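Pyruvate kinase 1 (Trypanosoma brucei brucei, PDB 4KCT) catalyses the last step of glycolysis, transferring the phosphoryl group of phosphoenolpyruvate to ADP to give pyruvate and ATP, and also shows an intrinsic decarboxylase activity. Local coordinates at residues Y129-Y143 and I178-V190. Sequence-based numbering, arbitrary orientation.
Sequences YPQLTNAVRPGGSIY and INLPGCEVDLPAV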
loop_
_atom_site.group_PDB
_atom_site.type_symbol
_atom_site.label_atom_id
_atom_site.label_comp_id
_atom_site.label_asym_id
_atom_site.label_seq_id
_atom_site.Cartn_x
_atom_site.Cartn_y
_atom_site.Cartn_z
ATOM N N TYR A 129 25.058 -17.735 -43.338
ATOM C CA TYR A 129 24.622 -16.364 -42.996
ATOM C C TYR A 129 25.702 -15.343 -43.355
ATOM O O TYR A 129 26.736 -15.314 -42.715
ATOM C CB TYR A 129 24.323 -16.274 -41.482
ATOM C CG TYR A 129 23.836 -14.930 -41.037
ATOM C CD1 TYR A 129 22.633 -14.419 -41.513
ATOM C CD2 TYR A 129 24.621 -14.115 -40.220
ATOM C CE1 TYR A 129 22.207 -13.162 -41.154
ATOM C CE2 TYR A 129 24.190 -12.840 -39.844
ATOM C CZ TYR A 129 22.972 -12.393 -40.289
ATOM O OH TYR A 129 22.528 -11.154 -39.956
ATOM N N PRO A 130 25.485 -14.549 -44.439
ATOM C CA PRO A 130 26.573 -13.763 -45.048
ATOM C C PRO A 130 27.118 -12.679 -44.159
ATOM O O PRO A 130 28.282 -12.358 -44.249
ATOM C CB PRO A 130 25.911 -13.134 -46.282
ATOM C CG PRO A 130 24.846 -14.103 -46.667
ATOM C CD PRO A 130 24.381 -14.785 -45.397
ATOM N N GLN A 131 26.299 -12.164 -43.245
ATOM C CA GLN A 131 26.752 -11.126 -42.321
ATOM C C GLN A 131 27.477 -11.661 -41.084
ATOM O O GLN A 131 27.665 -10.930 -40.111
ATOM C CB GLN A 131 25.584 -10.250 -41.905
ATOM C CG GLN A 131 25.056 -9.374 -43.037
ATOM C CD GLN A 131 26.030 -8.278 -43.381
ATOM O OE1 GLN A 131 26.657 -7.688 -42.491
ATOM N NE2 GLN A 131 26.267 -8.082 -44.675
ATOM N N LEU A 132 27.853 -12.940 -41.101
ATOM C CA LEU A 132 28.397 -13.574 -39.890
ATOM C C LEU A 132 29.539 -12.752 -39.240
ATOM O O LEU A 132 29.565 -12.573 -38.025
ATOM C CB LEU A 132 28.880 -15.002 -40.185
ATOM C CG LEU A 132 29.540 -15.752 -39.025
ATOM C CD1 LEU A 132 28.495 -16.095 -37.975
ATOM C CD2 LEU A 132 30.228 -17.012 -39.522
ATOM N N THR A 133 30.474 -12.246 -40.045
ATOM C CA THR A 133 31.662 -11.588 -39.470
ATOM C C THR A 133 31.373 -10.186 -38.980
ATOM O O THR A 133 32.192 -9.597 -38.294
ATOM C CB THR A 133 32.854 -11.525 -40.454
ATOM O OG1 THR A 133 32.479 -10.758 -41.604
ATOM C CG2 THR A 133 33.279 -12.918 -40.889
ATOM N N ASN A 134 30.203 -9.654 -39.315
ATOM C CA ASN A 134 29.713 -8.444 -38.655
ATOM C C ASN A 134 28.922 -8.728 -37.403
ATOM O O ASN A 134 28.813 -7.880 -36.546
ATOM C CB ASN A 134 28.864 -7.607 -39.606
ATOM C CG ASN A 134 29.665 -7.067 -40.754
ATOM O OD1 ASN A 134 30.853 -6.801 -40.605
ATOM N ND2 ASN A 134 29.058 -7.018 -41.933
ATOM N N ALA A 135 28.262 -9.877 -37.363
ATOM C CA ALA A 135 27.330 -10.181 -36.280
ATOM C C ALA A 135 28.067 -10.589 -35.012
ATOM O O ALA A 135 27.637 -10.259 -33.920
ATOM C CB ALA A 135 26.367 -11.273 -36.700
ATOM N N VAL A 136 29.109 -11.407 -35.154
ATOM C CA VAL A 136 29.812 -11.938 -33.990
ATOM C C VAL A 136 31.274 -11.498 -33.943
ATOM O O VAL A 136 31.991 -11.577 -34.936
ATOM C CB VAL A 136 29.691 -13.484 -33.870
ATOM C CG1 VAL A 136 30.327 -14.167 -35.051
ATOM C CG2 VAL A 136 30.345 -13.968 -32.584
ATOM N N ARG A 137 31.704 -11.064 -32.762
ATOM C CA ARG A 137 33.013 -10.460 -32.565
ATOM C C ARG A 137 33.918 -11.441 -31.800
ATOM O O ARG A 137 33.420 -12.321 -31.081
ATOM C CB ARG A 137 32.864 -9.166 -31.752
ATOM C CG ARG A 137 32.680 -7.903 -32.583
ATOM C CD ARG A 137 31.981 -8.195 -33.896
ATOM N NE ARG A 137 31.198 -7.055 -34.365
ATOM C CZ ARG A 137 31.605 -6.200 -35.299
ATOM N NH1 ARG A 137 30.821 -5.198 -35.670
ATOM N NH2 ARG A 137 32.792 -6.355 -35.874
ATOM N N PRO A 138 35.252 -11.278 -31.926
ATOM C CA PRO A 138 36.174 -12.094 -31.141
ATOM C C PRO A 138 35.753 -12.122 -29.668
ATOM O O PRO A 138 35.321 -11.104 -29.137
ATOM C CB PRO A 138 37.506 -11.355 -31.301
ATOM C CG PRO A 138 37.400 -10.709 -32.640
ATOM C CD PRO A 138 35.961 -10.286 -32.759
ATOM N N GLY A 139 35.749 -13.313 -29.069
ATOM C CA GLY A 139 35.289 -13.479 -27.690
ATOM C C GLY A 139 33.824 -13.862 -27.601
ATOM O O GLY A 139 33.373 -14.356 -26.573
ATOM N N GLY A 140 33.073 -13.627 -28.674
ATOM C CA GLY A 140 31.678 -14.072 -28.734
ATOM C C GLY A 140 31.556 -15.573 -28.978
ATOM O O GLY A 140 32.549 -16.260 -29.225
ATOM N N SER A 141 30.330 -16.075 -28.945
ATOM C CA SER A 141 30.086 -17.483 -29.156
ATOM C C SER A 141 29.270 -17.768 -30.418
ATOM O O SER A 141 28.346 -17.019 -30.774
ATOM C CB SER A 141 29.377 -18.078 -27.937
ATOM O OG SER A 141 30.214 -18.000 -26.808
ATOM N N ILE A 142 29.540 -18.915 -31.018
ATOM C CA ILE A 142 28.643 -19.488 -31.980
ATOM C C ILE A 142 28.194 -20.825 -31.448
ATOM O O ILE A 142 29.014 -21.627 -31.033
ATOM C CB ILE A 142 29.345 -19.683 -33.340
ATOM C CG1 ILE A 142 29.733 -18.323 -33.930
ATOM C CG2 ILE A 142 28.452 -20.466 -34.288
ATOM C CD1 ILE A 142 30.696 -18.409 -35.117
ATOM N N TYR A 143 26.889 -21.056 -31.440
ATOM C CA TYR A 143 26.344 -22.307 -30.969
ATOM C C TYR A 143 25.982 -23.149 -32.173
ATOM O O TYR A 143 25.371 -22.649 -33.128
ATOM C CB TYR A 143 25.079 -22.052 -30.136
ATOM C CG TYR A 143 25.338 -21.390 -28.784
ATOM C CD1 TYR A 143 24.271 -20.942 -27.985
ATOM C CD2 TYR A 143 26.640 -21.252 -28.281
ATOM C CE1 TYR A 143 24.499 -20.327 -26.750
ATOM C CE2 TYR A 143 26.878 -20.591 -27.072
ATOM C CZ TYR A 143 25.803 -20.177 -26.288
ATOM O OH TYR A 143 26.038 -19.552 -25.071
ATOM N N ILE A 178 22.416 -23.271 -36.415
ATOM C CA ILE A 178 23.362 -22.318 -35.812
ATOM C C ILE A 178 22.564 -21.270 -35.026
ATOM O O ILE A 178 21.516 -20.796 -35.489
ATOM C CB ILE A 178 24.182 -21.601 -36.937
ATOM C CG1 ILE A 178 25.153 -22.586 -37.615
ATOM C CG2 ILE A 178 24.909 -20.355 -36.409
ATOM C CD1 ILE A 178 26.297 -23.042 -36.711
ATOM N N ASN A 179 23.039 -20.917 -33.828
ATOM C CA ASN A 179 22.508 -19.765 -33.110
ATOM C C ASN A 179 23.635 -18.816 -32.793
ATOM O O ASN A 179 24.748 -19.239 -32.564
ATOM C CB ASN A 179 21.809 -20.200 -31.806
ATOM C CG ASN A 179 20.564 -21.036 -32.071
ATOM O OD1 ASN A 179 20.660 -22.236 -32.277
ATOM N ND2 ASN A 179 19.433 -20.370 -32.260
ATOM N N LEU A 180 23.360 -17.526 -32.888
ATOM C CA LEU A 180 24.368 -16.518 -32.626
ATOM C C LEU A 180 23.914 -15.747 -31.392
ATOM O O LEU A 180 23.252 -14.706 -31.509
ATOM C CB LEU A 180 24.465 -15.577 -33.838
ATOM C CG LEU A 180 25.424 -15.891 -35.004
ATOM C CD1 LEU A 180 26.098 -17.257 -35.011
ATOM C CD2 LEU A 180 24.926 -15.440 -36.376
ATOM N N PRO A 181 24.241 -16.273 -30.195
ATOM C CA PRO A 181 23.563 -15.810 -28.969
ATOM C C PRO A 181 23.929 -14.367 -28.691
ATOM O O PRO A 181 25.087 -13.988 -28.848
ATOM C CB PRO A 181 24.125 -16.736 -27.876
ATOM C CG PRO A 181 25.416 -17.247 -28.431
ATOM C CD PRO A 181 25.198 -17.356 -29.924
ATOM N N GLY A 182 22.918 -13.526 -28.529
ATOM C CA GLY A 182 23.164 -12.124 -28.210
ATOM C C GLY A 182 23.478 -11.258 -29.421
ATOM O O GLY A 182 23.683 -10.070 -29.280
ATOM N N CYS A 183 23.468 -11.845 -30.624
ATOM C CA CYS A 183 23.894 -11.116 -31.837
ATOM C C CYS A 183 22.704 -10.612 -32.642
ATOM O O CYS A 183 21.692 -11.316 -32.799
ATOM C CB CYS A 183 24.767 -12.010 -32.737
ATOM S SG CYS A 183 26.248 -12.654 -31.941
ATOM N N GLU A 184 22.854 -9.436 -33.237
ATOM C CA GLU A 184 21.814 -8.911 -34.125
ATOM C C GLU A 184 21.850 -9.671 -35.453
ATOM O O GLU A 184 22.845 -9.633 -36.169
ATOM C CB GLU A 184 22.012 -7.408 -34.364
ATOM C CG GLU A 184 22.130 -6.580 -33.090
ATOM C CD GLU A 184 20.817 -6.482 -32.326
ATOM O OE1 GLU A 184 20.855 -6.363 -31.074
ATOM O OE2 GLU A 184 19.744 -6.540 -32.973
ATOM N N VAL A 185 20.825 -10.467 -35.702
ATOM C CA VAL A 185 20.738 -11.232 -36.927
ATOM C C VAL A 185 19.668 -10.609 -37.817
ATOM O O VAL A 185 18.612 -10.187 -37.326
ATOM C CB VAL A 185 20.366 -12.688 -36.614
ATOM C CG1 VAL A 185 19.888 -13.405 -37.873
ATOM C CG2 VAL A 185 21.554 -13.401 -35.965
ATOM N N ASP A 186 19.981 -10.467 -39.102
ATOM C CA ASP A 186 19.075 -9.825 -40.057
ATOM C C ASP A 186 18.637 -10.820 -41.137
ATOM O O ASP A 186 19.389 -11.110 -42.069
ATOM C CB ASP A 186 19.764 -8.604 -40.696
ATOM C CG ASP A 186 18.833 -7.810 -41.611
ATOM O OD1 ASP A 186 19.313 -6.831 -42.243
ATOM O OD2 ASP A 186 17.629 -8.163 -41.705
ATOM N N LEU A 187 17.487 -11.443 -40.911
ATOM C CA LEU A 187 16.907 -12.416 -41.838
ATOM C C LEU A 187 15.454 -12.015 -42.036
ATOM O O LEU A 187 14.861 -11.394 -41.147
ATOM C CB LEU A 187 16.967 -13.840 -41.240
ATOM C CG LEU A 187 18.360 -14.494 -41.231
ATOM C CD1 LEU A 187 18.354 -15.770 -40.393
ATOM C CD2 LEU A 187 18.832 -14.775 -42.664
ATOM N N PRO A 188 14.895 -12.305 -43.228
ATOM C CA PRO A 188 13.495 -11.937 -43.519
ATOM C C PRO A 188 12.556 -12.555 -42.481
ATOM O O PRO A 188 12.836 -13.630 -41.982
ATOM C CB PRO A 188 13.237 -12.578 -44.894
ATOM C CG PRO A 188 14.594 -12.845 -45.471
ATOM C CD PRO A 188 15.476 -13.150 -44.289
ATOM N N ALA A 189 11.428 -11.900 -42.212
ATOM C CA ALA A 189 10.428 -12.447 -41.298
ATOM C C ALA A 189 9.742 -13.633 -41.943
ATOM O O ALA A 189 9.384 -14.599 -41.277
ATOM C CB ALA A 189 9.402 -11.382 -40.943
ATOM N N VAL A 190 9.556 -13.559 -43.253
ATOM C CA VAL A 190 8.838 -14.610 -43.959
ATOM C C VAL A 190 9.737 -15.202 -45.063
ATOM O O VAL A 190 10.068 -14.530 -46.027
ATOM C CB VAL A 190 7.487 -14.067 -44.534
ATOM C CG1 VAL A 190 7.722 -12.831 -45.368
ATOM C CG2 VAL A 190 6.758 -15.121 -45.346
HETATM O O HOH W 1 24.045 -9.628 -38.569
HETATM O O HOH W 2 21.983 -9.978 -43.086
HETATM O O HOH W 3 25.556 -8.520 -33.398
HETATM O O HOH W 4 27.669 -14.656 -29.630
#
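Tyr129 reaches across to the extended loop 183-187, where its OH accepts a hydrogen bond from Asp186 N over 2.8 Å, nearly straight at 171°. Tyr129 CG stands anti to the backbone N (chi1 -178°), which sends the ring out from its own chain so that the phenol hydroxyl arrives at the peptide. A water bonded to the same hydroxyl donates to Glu184 O at 2.7 Å. Tyrosine suits this place because its ring also serves the apolar side: Leu187 CD2 lies at the ring edge, 4.0 Å from Tyr129 CD1, while Val185 CG1 and Leu180 CD2 approach obliquely.

Leu180 is the hydrophobic hub. Its CB starts away from 129-143, yet the branched end turns back, CD2 meeting Leu132 CD1 at 4.0 Å and CD1 lying beside Ile142 CG1. Next to it, small Ala135 lets the backbones come close, its CB facing Cys183 CB. At the other end Pro181 lays CG over the centre of the Tyr143 ring, 3.6 Å from the centroid, a CH-pi contact that exploits the flat phenol and the polarised C-H groups of proline. A further water donates to both Ser141 O and Pro181 O, joining the two chains beside this CH-pi contact.

The backbone fixes these positions. Tyr143 and Asn179 form an antiparallel hydrogen-bonded pair, and type II turns at 137-140 and 180-183 bend the chain beyond it, with Gly139 and Gly182 supplying the positive phi. Asn179 ND2 binds Glu269, and Glu184 binds His243; both partners belong to the barrel, joining it to the B domain, probably an active-site lid as in relatives. Strands 141-144 and 177-179 are neighbours in its mixed sheet, flanked by 149-158 and 90-91, and helix 132-135 packs against 161-166; from here 180-190 leads back to the (beta/alpha)8 barrel and helix 192-204.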